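Local coordinates for protein sulfoquinovosidase (Escherichia coli, PDB 5AEG) that hydrolyses sulfoquinovosyl diacylglycerides and simple sulfoquinovosides such as sulfoquinovosyl glycerol, releasing the sulfoquinovose that E. coli degrades by sulfoglycolysis, at residues V197-F205 against A422-P430; L242-P250 against T459-M467. One frame throughout, in Å; residues are numbered along the deposited sequence.

Interaction 1: residues V197-F205 against A422-P430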
ATOM      1  N   VAL A 197       8.930 -13.298  -4.975  1.00 20.79           N
ATOM      2  CA  VAL A 197       8.308 -14.608  -5.280  1.00 22.39           C
ATOM      3  C   VAL A 197       7.162 -14.349  -6.278  1.00 25.07           C
ATOM      4  O   VAL A 197       6.287 -13.467  -6.093  1.00 22.48           O
ATOM      5  CB  VAL A 197       7.857 -15.354  -4.049  1.00 22.22           C
ATOM      6  CG1 VAL A 197       7.144 -16.682  -4.370  1.00 23.63           C
ATOM      7  CG2 VAL A 197       8.983 -15.595  -3.065  1.00 23.76           C
ATOM      8  N   ASP A 198       7.140 -15.102  -7.359  1.00 23.94           N
ATOM      9  CA  ASP A 198       6.167 -14.825  -8.414  1.00 25.99           C
ATOM     10  C   ASP A 198       4.778 -15.274  -8.050  1.00 27.85           C
ATOM     11  O   ASP A 198       3.793 -14.755  -8.570  1.00 31.73           O
ATOM     12  CB  ASP A 198       6.509 -15.528  -9.743  1.00 32.26           C
ATOM     13  CG  ASP A 198       7.618 -14.873 -10.484  1.00 33.88           C
ATOM     14  OD1 ASP A 198       8.046 -13.729 -10.197  1.00 35.02           O
ATOM     15  OD2 ASP A 198       8.054 -15.507 -11.454  1.00 41.01           O
ATOM     16  N   ASN A 199       4.644 -16.199  -7.172  1.00 24.59           N
ATOM     17  CA  ASN A 199       3.295 -16.744  -6.974  1.00 25.97           C
ATOM     18  C   ASN A 199       2.266 -15.726  -6.408  1.00 26.56           C
ATOM     19  O   ASN A 199       2.655 -14.732  -5.772  1.00 25.89           O
ATOM     20  CB  ASN A 199       3.431 -17.821  -5.939  1.00 25.18           C
ATOM     21  CG  ASN A 199       4.391 -18.941  -6.340  1.00 30.42           C
ATOM     22  OD1 ASN A 199       5.562 -18.685  -6.686  1.00 26.51           O
ATOM     23  ND2 ASN A 199       3.894 -20.209  -6.198  1.00 30.79           N
ATOM     24  N   SER A 200       0.983 -16.027  -6.530  1.00 23.47           N
ATOM     25  CA  SER A 200      -0.093 -15.228  -5.883  1.00 24.52           C
ATOM     26  C   SER A 200      -0.969 -16.045  -4.954  1.00 23.95           C
ATOM     27  O   SER A 200      -1.967 -15.572  -4.441  1.00 24.65           O
ATOM     28  CB  SER A 200      -0.900 -14.480  -6.935  1.00 25.73           C
ATOM     29  OG  SER A 200      -1.622 -15.422  -7.701  1.00 26.27           O
ATOM     30  N   CYS A 201      -0.602 -17.290  -4.688  1.00 21.55           N
ATOM     31  CA  CYS A 201      -1.244 -18.099  -3.673  1.00 21.19           C
ATOM     32  C   CYS A 201      -1.088 -17.531  -2.281  1.00 21.85           C
ATOM     33  O   CYS A 201      -0.227 -16.648  -2.089  1.00 20.59           O
ATOM     34  CB  CYS A 201      -0.691 -19.550  -3.711  1.00 22.03           C
ATOM     35  SG  CYS A 201       1.106 -19.623  -3.438  1.00 24.57           S
ATOM     36  N   TYR A 202      -1.869 -18.035  -1.294  1.00 21.84           N
ATOM     37  CA  TYR A 202      -1.582 -17.785   0.113  1.00 19.79           C
ATOM     38  C   TYR A 202      -0.129 -18.083   0.393  1.00 22.35           C
ATOM     39  O   TYR A 202       0.378 -19.130  -0.074  1.00 21.28           O
ATOM     40  CB  TYR A 202      -2.456 -18.627   1.000  1.00 20.65           C
ATOM     41  CG  TYR A 202      -2.183 -18.411   2.463  1.00 19.11           C
ATOM     42  CD1 TYR A 202      -1.198 -19.116   3.105  1.00 19.84           C
ATOM     43  CD2 TYR A 202      -2.847 -17.371   3.212  1.00 21.14           C
ATOM     44  CE1 TYR A 202      -0.930 -18.944   4.435  1.00 19.95           C
ATOM     45  CE2 TYR A 202      -2.558 -17.195   4.567  1.00 22.04           C
ATOM     46  CZ  TYR A 202      -1.607 -17.970   5.163  1.00 22.72           C
ATOM     47  OH  TYR A 202      -1.375 -17.809   6.497  1.00 23.67           O
ATOM     48  N   MET A 203       0.545 -17.207   1.138  1.00 18.02           N
ATOM     49  CA  MET A 203       1.924 -17.472   1.615  1.00 21.16           C
ATOM     50  C   MET A 203       2.028 -16.938   3.009  1.00 21.07           C
ATOM     51  O   MET A 203       1.240 -16.121   3.406  1.00 19.55           O
ATOM     52  CB  MET A 203       2.937 -16.772   0.683  1.00 19.99           C
ATOM     53  CG  MET A 203       3.029 -17.410  -0.676  1.00 23.02           C
ATOM     54  SD  MET A 203       4.298 -16.619  -1.731  1.00 25.17           S
ATOM     55  CE  MET A 203       3.254 -15.803  -2.811  1.00 24.46           C
ATOM     56  N   ASN A 204       2.984 -17.422   3.761  1.00 20.23           N
ATOM     57  CA  ASN A 204       3.300 -16.975   5.049  1.00 20.10           C
ATOM     58  C   ASN A 204       4.821 -16.856   5.118  1.00 21.51           C
ATOM     59  O   ASN A 204       5.530 -17.866   4.959  1.00 21.74           O
ATOM     60  CB  ASN A 204       2.826 -17.950   6.130  1.00 21.97           C
ATOM     61  CG  ASN A 204       3.048 -17.396   7.534  1.00 29.62           C
ATOM     62  OD1 ASN A 204       3.999 -16.706   7.785  1.00 36.69           O
ATOM     63  ND2 ASN A 204       2.201 -17.734   8.436  1.00 34.17           N
ATOM     64  N   PHE A 205       5.303 -15.666   5.352  1.00 19.69           N
ATOM     65  CA  PHE A 205       6.773 -15.385   5.435  1.00 20.30           C
ATOM     66  C   PHE A 205       7.147 -15.259   6.863  1.00 22.20           C
ATOM     67  O   PHE A 205       6.718 -14.304   7.528  1.00 20.84           O
ATOM     68  CB  PHE A 205       7.146 -14.138   4.610  1.00 22.06           C
ATOM     69  CG  PHE A 205       7.261 -14.322   3.109  1.00 22.65           C
ATOM     70  CD1 PHE A 205       6.677 -15.388   2.426  1.00 22.69           C
ATOM     71  CD2 PHE A 205       7.859 -13.329   2.364  1.00 21.28           C
ATOM     72  CE1 PHE A 205       6.777 -15.475   1.068  1.00 23.13           C
ATOM     73  CE2 PHE A 205       8.016 -13.457   0.980  1.00 22.26           C
ATOM     74  CZ  PHE A 205       7.445 -14.509   0.325  1.00 22.61           C
ATOM     75  N   ALA A 422     -10.019 -18.879  -7.731  1.00 28.90           N
ATOM     76  CA  ALA A 422     -10.107 -17.624  -6.942  1.00 30.58           C
ATOM     77  C   ALA A 422      -9.176 -17.653  -5.767  1.00 26.36           C
ATOM     78  O   ALA A 422      -8.767 -16.593  -5.299  1.00 28.38           O
ATOM     79  CB  ALA A 422     -11.510 -17.362  -6.467  1.00 29.16           C
ATOM     80  N   GLU A 423      -8.848 -18.828  -5.278  1.00 25.73           N
ATOM     81  CA  GLU A 423      -7.743 -18.901  -4.297  1.00 27.76           C
ATOM     82  C   GLU A 423      -6.402 -18.380  -4.737  1.00 26.00           C
ATOM     83  O   GLU A 423      -5.576 -18.003  -3.879  1.00 25.91           O
ATOM     84  CB  GLU A 423      -7.633 -20.286  -3.665  1.00 30.63           C
ATOM     85  CG  GLU A 423      -8.889 -20.603  -2.829  1.00 33.86           C
ATOM     86  CD  GLU A 423      -8.907 -21.983  -2.180  1.00 41.33           C
ATOM     87  OE1 GLU A 423      -7.883 -22.651  -2.068  1.00 36.93           O
ATOM     88  OE2 GLU A 423      -9.963 -22.376  -1.682  1.00 39.15           O
ATOM     89  N   ILE A 424      -6.120 -18.441  -6.028  1.00 24.34           N
ATOM     90  CA  ILE A 424      -4.963 -17.876  -6.639  1.00 25.77           C
ATOM     91  C   ILE A 424      -5.196 -16.460  -7.178  1.00 25.94           C
ATOM     92  O   ILE A 424      -4.301 -15.580  -7.130  1.00 23.30           O
ATOM     93  CB  ILE A 424      -4.445 -18.807  -7.804  1.00 27.88           C
ATOM     94  CG1 ILE A 424      -4.082 -20.237  -7.270  1.00 35.12           C
ATOM     95  CG2 ILE A 424      -3.301 -18.169  -8.604  1.00 28.42           C
ATOM     96  CD1 ILE A 424      -2.922 -20.346  -6.348  1.00 34.33           C
ATOM     97  N   MET A 425      -6.349 -16.200  -7.751  1.00 23.39           N
ATOM     98  CA  MET A 425      -6.599 -14.844  -8.292  1.00 23.21           C
ATOM     99  C   MET A 425      -6.821 -13.745  -7.225  1.00 22.18           C
ATOM    100  O   MET A 425      -6.621 -12.573  -7.521  1.00 22.86           O
ATOM    101  CB  MET A 425      -7.813 -14.873  -9.238  1.00 26.64           C
ATOM    102  CG  MET A 425      -7.566 -15.602 -10.599  1.00 26.69           C
ATOM    103  SD  MET A 425      -6.076 -15.119 -11.477  1.00 30.48           S
ATOM    104  CE  MET A 425      -6.355 -13.402 -11.661  1.00 29.90           C
ATOM    105  N   HIS A 426      -7.239 -14.154  -6.047  1.00 21.26           N
ATOM    106  CA  HIS A 426      -7.620 -13.211  -4.973  1.00 23.05           C
ATOM    107  C   HIS A 426      -6.490 -12.207  -4.704  1.00 22.33           C
ATOM    108  O   HIS A 426      -6.688 -10.997  -4.832  1.00 21.20           O
ATOM    109  CB  HIS A 426      -7.934 -13.979  -3.725  1.00 21.76           C
ATOM    110  CG  HIS A 426      -8.134 -13.105  -2.533  1.00 23.89           C
ATOM    111  ND1 HIS A 426      -9.292 -12.389  -2.313  1.00 21.80           N
ATOM    112  CD2 HIS A 426      -7.283 -12.772  -1.533  1.00 23.48           C
ATOM    113  CE1 HIS A 426      -9.150 -11.685  -1.195  1.00 25.05           C
ATOM    114  NE2 HIS A 426      -7.929 -11.877  -0.731  1.00 24.70           N
ATOM    115  N   ASN A 427      -5.282 -12.719  -4.511  1.00 21.39           N
ATOM    116  CA  ASN A 427      -4.110 -11.851  -4.212  1.00 20.20           C
ATOM    117  C   ASN A 427      -3.644 -11.082  -5.424  1.00 23.47           C
ATOM    118  O   ASN A 427      -3.062 -10.002  -5.296  1.00 20.78           O
ATOM    119  CB  ASN A 427      -2.942 -12.659  -3.653  1.00 20.44           C
ATOM    120  CG  ASN A 427      -3.064 -12.927  -2.187  1.00 21.69           C
ATOM    121  OD1 ASN A 427      -3.858 -12.331  -1.484  1.00 22.20           O
ATOM    122  ND2 ASN A 427      -2.246 -13.833  -1.697  1.00 21.81           N
ATOM    123  N   ALA A 428      -3.931 -11.566  -6.642  1.00 22.34           N
ATOM    124  CA  ALA A 428      -3.564 -10.822  -7.876  1.00 22.32           C
ATOM    125  C   ALA A 428      -4.566  -9.742  -8.292  1.00 19.41           C
ATOM    126  O   ALA A 428      -4.306  -8.942  -9.216  1.00 21.69           O
ATOM    127  CB  ALA A 428      -3.379 -11.836  -9.045  1.00 23.70           C
ATOM    128  N   TRP A 429      -5.728  -9.735  -7.642  1.00 21.22           N
ATOM    129  CA  TRP A 429      -6.807  -8.827  -8.077  1.00 21.24           C
ATOM    130  C   TRP A 429      -6.394  -7.318  -8.017  1.00 23.75           C
ATOM    131  O   TRP A 429      -6.675  -6.538  -8.918  1.00 21.38           O
ATOM    132  CB  TRP A 429      -8.080  -8.995  -7.253  1.00 24.60           C
ATOM    133  CG  TRP A 429      -9.321  -8.801  -8.045  1.00 23.91           C
ATOM    134  CD1 TRP A 429     -10.187  -7.791  -7.980  1.00 27.91           C
ATOM    135  CD2 TRP A 429      -9.780  -9.670  -9.120  1.00 25.03           C
ATOM    136  NE1 TRP A 429     -11.246  -7.986  -8.895  1.00 26.01           N
ATOM    137  CE2 TRP A 429     -10.991  -9.118  -9.621  1.00 27.34           C
ATOM    138  CE3 TRP A 429      -9.330 -10.884  -9.616  1.00 24.87           C
ATOM    139  CZ2 TRP A 429     -11.753  -9.752 -10.650  1.00 28.82           C
ATOM    140  CZ3 TRP A 429     -10.061 -11.521 -10.710  1.00 27.49           C
ATOM    141  CH2 TRP A 429     -11.279 -10.955 -11.173  1.00 25.85           C
ATOM    142  N   PRO A 430      -5.737  -6.898  -6.946  1.00 22.23           N
ATOM    143  CA  PRO A 430      -5.445  -5.456  -6.883  1.00 20.11           C
ATOM    144  C   PRO A 430      -4.637  -4.899  -8.041  1.00 20.06           C
ATOM    145  O   PRO A 430      -4.972  -3.860  -8.637  1.00 21.62           O
ATOM    146  CB  PRO A 430      -4.695  -5.310  -5.509  1.00 22.86           C
ATOM    147  CG  PRO A 430      -5.213  -6.438  -4.697  1.00 21.81           C
ATOM    148  CD  PRO A 430      -5.398  -7.595  -5.690  1.00 23.49           C
TER
HETATM  149  O   HOH W   1      -4.713 -15.498  -3.861  1.00 21.25           O
HETATM  150  O   HOH W   2      -4.035 -19.639  -2.086  1.00 20.44           O

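Interaction 2: residues L242-P250 against T459-M467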
ATOM      1  N   LEU A 242      12.664  -4.462 -11.870  1.00 23.50           N
ATOM      2  CA  LEU A 242      11.927  -5.717 -11.912  1.00 23.54           C
ATOM      3  C   LEU A 242      10.420  -5.509 -11.826  1.00 25.63           C
ATOM      4  O   LEU A 242       9.662  -6.025 -12.624  1.00 25.92           O
ATOM      5  CB  LEU A 242      12.392  -6.617 -10.782  1.00 23.45           C
ATOM      6  CG  LEU A 242      11.649  -7.962 -10.709  1.00 26.14           C
ATOM      7  CD1 LEU A 242      11.762  -8.780 -11.978  1.00 31.21           C
ATOM      8  CD2 LEU A 242      12.107  -8.765  -9.506  1.00 26.93           C
ATOM      9  N   LEU A 243       9.970  -4.742 -10.853  1.00 24.17           N
ATOM     10  CA  LEU A 243       8.515  -4.641 -10.585  1.00 24.63           C
ATOM     11  C   LEU A 243       7.790  -3.557 -11.315  1.00 24.53           C
ATOM     12  O   LEU A 243       6.571  -3.643 -11.510  1.00 23.25           O
ATOM     13  CB  LEU A 243       8.284  -4.458  -9.117  1.00 27.21           C
ATOM     14  CG  LEU A 243       8.907  -5.443  -8.092  1.00 29.14           C
ATOM     15  CD1 LEU A 243       8.685  -4.933  -6.655  1.00 30.16           C
ATOM     16  CD2 LEU A 243       8.400  -6.832  -8.261  1.00 30.27           C
ATOM     17  N   GLY A 244       8.482  -2.450 -11.581  1.00 23.89           N
ATOM     18  CA  GLY A 244       7.832  -1.271 -12.152  1.00 25.50           C
ATOM     19  C   GLY A 244       8.249  -0.001 -11.421  1.00 22.70           C
ATOM     20  O   GLY A 244       8.616  -0.085 -10.233  1.00 22.48           O
ATOM     21  N   ARG A 245       8.206   1.128 -12.153  1.00 22.29           N
ATOM     22  CA  ARG A 245       8.348   2.470 -11.614  1.00 24.80           C
ATOM     23  C   ARG A 245       7.111   3.284 -11.908  1.00 24.43           C
ATOM     24  O   ARG A 245       6.470   3.094 -12.919  1.00 23.66           O
ATOM     25  CB  ARG A 245       9.547   3.171 -12.183  1.00 24.67           C
ATOM     26  CG  ARG A 245      10.809   2.521 -11.719  1.00 26.84           C
ATOM     27  CD  ARG A 245      12.127   3.131 -12.182  1.00 26.13           C
ATOM     28  NE  ARG A 245      13.262   2.314 -11.786  1.00 25.97           N
ATOM     29  CZ  ARG A 245      14.245   1.929 -12.587  1.00 29.54           C
ATOM     30  NH1 ARG A 245      14.318   2.392 -13.822  1.00 29.72           N
ATOM     31  NH2 ARG A 245      15.160   1.124 -12.138  1.00 27.47           N
ATOM     32  N   GLN A 246       6.764   4.191 -10.992  1.00 24.11           N
ATOM     33  CA  GLN A 246       5.560   4.976 -11.121  1.00 24.63           C
ATOM     34  C   GLN A 246       5.815   6.197 -12.023  1.00 24.03           C
ATOM     35  O   GLN A 246       6.904   6.678 -12.108  1.00 25.63           O
ATOM     36  CB  GLN A 246       5.152   5.540  -9.735  1.00 22.24           C
ATOM     37  CG  GLN A 246       4.738   4.456  -8.707  1.00 21.65           C
ATOM     38  CD  GLN A 246       5.858   4.050  -7.793  1.00 21.58           C
ATOM     39  OE1 GLN A 246       6.343   4.856  -6.981  1.00 22.41           O
ATOM     40  NE2 GLN A 246       6.334   2.793  -7.956  1.00 24.04           N
ATOM     41  N   PRO A 247       4.790   6.737 -12.590  1.00 23.51           N
ATOM     42  CA  PRO A 247       4.946   8.012 -13.294  1.00 24.36           C
ATOM     43  C   PRO A 247       5.258   9.160 -12.393  1.00 27.55           C
ATOM     44  O   PRO A 247       4.968   9.133 -11.163  1.00 24.56           O
ATOM     45  CB  PRO A 247       3.562   8.222 -13.952  1.00 26.52           C
ATOM     46  CG  PRO A 247       2.884   6.903 -13.914  1.00 25.52           C
ATOM     47  CD  PRO A 247       3.433   6.219 -12.671  1.00 22.64           C
ATOM     48  N   GLU A 248       5.822  10.212 -12.979  1.00 26.12           N
ATOM     49  CA  GLU A 248       5.791  11.519 -12.342  1.00 24.93           C
ATOM     50  C   GLU A 248       4.351  11.983 -12.120  1.00 23.77           C
ATOM     51  O   GLU A 248       3.484  11.719 -12.910  1.00 24.07           O
ATOM     52  CB  GLU A 248       6.515  12.570 -13.183  1.00 26.83           C
ATOM     53  CG  GLU A 248       8.009  12.308 -13.256  1.00 28.52           C
ATOM     54  CD  GLU A 248       8.780  13.348 -14.063  1.00 34.64           C
ATOM     55  OE1 GLU A 248       8.180  14.215 -14.703  1.00 35.13           O
ATOM     56  OE2 GLU A 248       9.988  13.290 -14.015  1.00 32.53           O
ATOM     57  N   LEU A 249       4.117  12.614 -10.947  1.00 23.74           N
ATOM     58  CA  LEU A 249       2.803  13.168 -10.596  1.00 23.77           C
ATOM     59  C   LEU A 249       2.467  14.377 -11.464  1.00 25.07           C
ATOM     60  O   LEU A 249       3.350  15.170 -11.825  1.00 25.29           O
ATOM     61  CB  LEU A 249       2.779  13.623  -9.136  1.00 23.19           C
ATOM     62  CG  LEU A 249       2.971  12.549  -8.059  1.00 21.95           C
ATOM     63  CD1 LEU A 249       3.045  13.147  -6.655  1.00 23.61           C
ATOM     64  CD2 LEU A 249       1.831  11.572  -8.102  1.00 24.53           C
ATOM     65  N   PRO A 250       1.184  14.594 -11.682  1.00 24.44           N
ATOM     66  CA  PRO A 250       0.849  15.862 -12.339  1.00 24.08           C
ATOM     67  C   PRO A 250       1.279  17.018 -11.547  1.00 25.62           C
ATOM     68  O   PRO A 250       1.224  16.973 -10.291  1.00 23.35           O
ATOM     69  CB  PRO A 250      -0.645  15.830 -12.464  1.00 23.89           C
ATOM     70  CG  PRO A 250      -1.027  14.365 -12.378  1.00 25.33           C
ATOM     71  CD  PRO A 250       0.019  13.708 -11.532  1.00 24.81           C
ATOM     72  N   THR A 459       1.676  -7.339  -6.550  1.00 21.89           N
ATOM     73  CA  THR A 459       2.809  -7.309  -7.472  1.00 20.56           C
ATOM     74  C   THR A 459       2.449  -6.674  -8.798  1.00 21.88           C
ATOM     75  O   THR A 459       1.511  -7.093  -9.436  1.00 22.38           O
ATOM     76  CB  THR A 459       3.376  -8.733  -7.654  1.00 21.42           C
ATOM     77  OG1 THR A 459       3.811  -9.262  -6.392  1.00 21.57           O
ATOM     78  CG2 THR A 459       4.484  -8.691  -8.616  1.00 24.36           C
ATOM     79  N   GLY A 460       3.137  -5.595  -9.167  1.00 20.85           N
ATOM     80  CA  GLY A 460       2.830  -4.813 -10.373  1.00 22.44           C
ATOM     81  C   GLY A 460       2.184  -3.456 -10.129  1.00 21.77           C
ATOM     82  O   GLY A 460       2.167  -2.570 -11.014  1.00 23.31           O
ATOM     83  N   SER A 461       1.572  -3.265  -8.947  1.00 20.77           N
ATOM     84  CA  SER A 461       1.077  -1.922  -8.547  1.00 19.01           C
ATOM     85  C   SER A 461       2.189  -0.874  -8.613  1.00 19.25           C
ATOM     86  O   SER A 461       1.970   0.309  -8.798  1.00 19.94           O
ATOM     87  CB  SER A 461       0.441  -1.976  -7.113  1.00 17.81           C
ATOM     88  OG  SER A 461      -0.783  -2.692  -7.229  1.00 20.17           O
ATOM     89  N   GLN A 462       3.422  -1.328  -8.462  1.00 19.55           N
ATOM     90  CA  GLN A 462       4.573  -0.454  -8.630  1.00 20.37           C
ATOM     91  C   GLN A 462       4.629   0.270 -10.016  1.00 21.51           C
ATOM     92  O   GLN A 462       5.143   1.392 -10.112  1.00 22.47           O
ATOM     93  CB  GLN A 462       5.852  -1.241  -8.423  1.00 20.87           C
ATOM     94  CG  GLN A 462       6.109  -1.790  -7.042  1.00 21.47           C
ATOM     95  CD  GLN A 462       5.311  -3.034  -6.708  1.00 23.01           C
ATOM     96  OE1 GLN A 462       4.707  -3.675  -7.598  1.00 23.81           O
ATOM     97  NE2 GLN A 462       5.300  -3.385  -5.422  1.00 21.22           N
ATOM     98  N   LYS A 463       4.143  -0.392 -11.056  1.00 23.52           N
ATOM     99  CA  LYS A 463       4.011   0.246 -12.401  1.00 26.25           C
ATOM    100  C   LYS A 463       2.612   0.916 -12.549  1.00 26.59           C
ATOM    101  O   LYS A 463       2.475   2.035 -13.076  1.00 25.64           O
ATOM    102  CB  LYS A 463       4.112  -0.824 -13.520  1.00 28.52           C
ATOM    103  CG  LYS A 463       4.026  -0.237 -14.955  1.00 31.79           C
ATOM    104  CD  LYS A 463       4.429  -1.338 -15.937  1.00 40.88           C
ATOM    105  CE  LYS A 463       4.200  -1.042 -17.422  1.00 50.51           C
ATOM    106  NZ  LYS A 463       4.272   0.405 -17.715  1.00 56.35           N
ATOM    107  N   TYR A 464       1.588   0.196 -12.113  1.00 24.04           N
ATOM    108  CA  TYR A 464       0.237   0.552 -12.494  1.00 24.53           C
ATOM    109  C   TYR A 464      -0.505   1.503 -11.552  1.00 26.60           C
ATOM    110  O   TYR A 464      -1.412   2.155 -12.025  1.00 27.30           O
ATOM    111  CB  TYR A 464      -0.598  -0.717 -12.684  1.00 28.53           C
ATOM    112  CG  TYR A 464      -0.090  -1.590 -13.823  1.00 28.33           C
ATOM    113  CD1 TYR A 464       0.165  -1.045 -15.082  1.00 32.02           C
ATOM    114  CD2 TYR A 464       0.202  -2.924 -13.604  1.00 28.82           C
ATOM    115  CE1 TYR A 464       0.645  -1.843 -16.133  1.00 33.27           C
ATOM    116  CE2 TYR A 464       0.688  -3.720 -14.634  1.00 36.55           C
ATOM    117  CZ  TYR A 464       0.900  -3.174 -15.885  1.00 35.51           C
ATOM    118  OH  TYR A 464       1.383  -3.980 -16.865  1.00 38.19           O
ATOM    119  N   SER A 465      -0.140   1.616 -10.262  1.00 24.23           N
ATOM    120  CA  SER A 465      -0.899   2.566  -9.372  1.00 20.16           C
ATOM    121  C   SER A 465      -0.097   3.870  -9.338  1.00 20.70           C
ATOM    122  O   SER A 465       1.065   3.908  -8.885  1.00 21.59           O
ATOM    123  CB  SER A 465      -1.083   2.050  -7.971  1.00 21.88           C
ATOM    124  OG  SER A 465      -1.748   3.025  -7.198  1.00 22.22           O
ATOM    125  N   THR A 466      -0.701   4.957  -9.775  1.00 20.46           N
ATOM    126  CA  THR A 466      -0.024   6.196  -9.798  1.00 20.73           C
ATOM    127  C   THR A 466       0.165   6.831  -8.397  1.00 22.81           C
ATOM    128  O   THR A 466       0.956   7.776  -8.252  1.00 19.77           O
ATOM    129  CB  THR A 466      -0.810   7.211 -10.681  1.00 21.09           C
ATOM    130  OG1 THR A 466      -2.237   7.127 -10.394  1.00 20.06           O
ATOM    131  CG2 THR A 466      -0.624   6.836 -12.215  1.00 22.18           C
ATOM    132  N   MET A 467      -0.565   6.346  -7.407  1.00 20.77           N
ATOM    133  CA  MET A 467      -0.427   6.848  -6.012  1.00 21.36           C
ATOM    134  C   MET A 467      -1.070   5.886  -5.093  1.00 20.21           C
ATOM    135  O   MET A 467      -2.226   5.437  -5.372  1.00 19.84           O
ATOM    136  CB  MET A 467      -1.125   8.210  -5.892  1.00 21.80           C
ATOM    137  CG  MET A 467      -1.283   8.704  -4.482  1.00 22.41           C
ATOM    138  SD  MET A 467       0.216   9.164  -3.573  1.00 19.92           S
ATOM    139  CE  MET A 467       0.576  10.720  -4.425  1.00 21.33           C
TER
HETATM  140  O   HOH W   3       4.355   3.446 -14.354  1.00 31.36           O
HETATM  141  O   HOH W   4       2.377   8.541 -10.494  1.00 23.46           O

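Interaction 1: residues V197-F205 against A422-P430
Here the N-terminal galactose mutarotase-like beta domain of this family 31 glycosidase meets the first turns of helix 422-444 of the TIM-barrel domain: the loop between strands 193-197 and 203-206 comes down on the helix with S200 and C201, which face I424, N427 and A428. S200 carries the contact. Its OG donates to I424 O at 2.7 Å, arriving 30° off that carbonyl plane. With chi1 at 68° the hydroxyl lies between the serine's own N and carbonyl carbon, which turns it onto the helix backbone beside I424 CG2, while CB faces the methyl of A428. The helix is kinked at N427, whose N makes no bond back to the preceding turn; water 1 takes that N-H instead and donates to both S200 O and E423 O, so one ordered water serves the backbones of both domains. A second water repeats the bridge one step along, from Y202 N to E423 O, leaving E423 O gripped by two waters. N427 sets its CB 3.2 Å from S200 O; the ND2 bond to the same oxygen is weak, 3.3 Å long and bent to 131°. The stronger partners of that amide are in and beside strand 145-148: OD1 accepts from T150 N and ND2 donates to L148 O, which fixes its rotation. Its side chain is also about 8 Å from that of E408, an active-site residue by similarity. The apolar end of the contact is small: the bent I424 chain brings its CD1 to 3.5 Å from CB of C201.

Interaction 2: residues L242-P250 against T459-M467
L243, on the last turn of helix 232-243, lays its CB and CD1 over the side chain of Q462, and from there the chain runs on as an extended linker past the short helix 461-464 and into the TIM barrel. The backbones run closest at G244 and R245: G244 CA is 3.9 Å from K463 N, and R245 C is 3.3 Å from Q462 O. The positive phi of G244 ends the helix and turns the chain along this surface. Next, Q246 bends at chi2 (96°) and sends NE2 back to Q462 O, a 2.8 Å bond that is nearly straight at 167° and lies on a lone pair in the carbonyl plane. The same NE2 also donates to G497 O, while OE1 accepts from N579 and G499. Q462 curls in turn, its OE1 taking the N-H of G460 at the helix N-cap. The solvent side is the edge at R245 and K463, whose side chains lead away from the contact while a water bridges their carbonyl oxygens. Beyond Q246 comes a small, mostly buried apolar end: P247 CG rests on T466 CG2 at 3.9 Å and L249 meets the methyl of M467, with a second water between P247 O and T466 O. Each bridged pair consists of two acceptors that cannot bond directly, so a donating water is needed between them, whereas the buried Q246 amide, with both its atoms bonded, is held in one orientation.

Overall arrangement
Both contacts lie on the side of the TIM barrel that faces the N-terminal beta domain, with centres 19 Å apart and nearest atoms about 5 Å apart, without touching. Along the chain their segments alternate: 197-205, 242-250, 422-430, 459-467. The first belongs to the beta domain, the second is the end of helix 232-243 and the extended chain that leads into the barrel, and the last two are barrel segments flanking strand 451-454. Helix 422-444 connects the contacts: interaction 1 uses its start, while S461 and Y464 pack on later turns. Interaction 1 joins the two domains; interaction 2 lays the connecting chain against the barrel. Side chains of N427 and E408 (active site by similarity) are about 8 Å apart, those of S465 and nucleophile D405 about 11 Å.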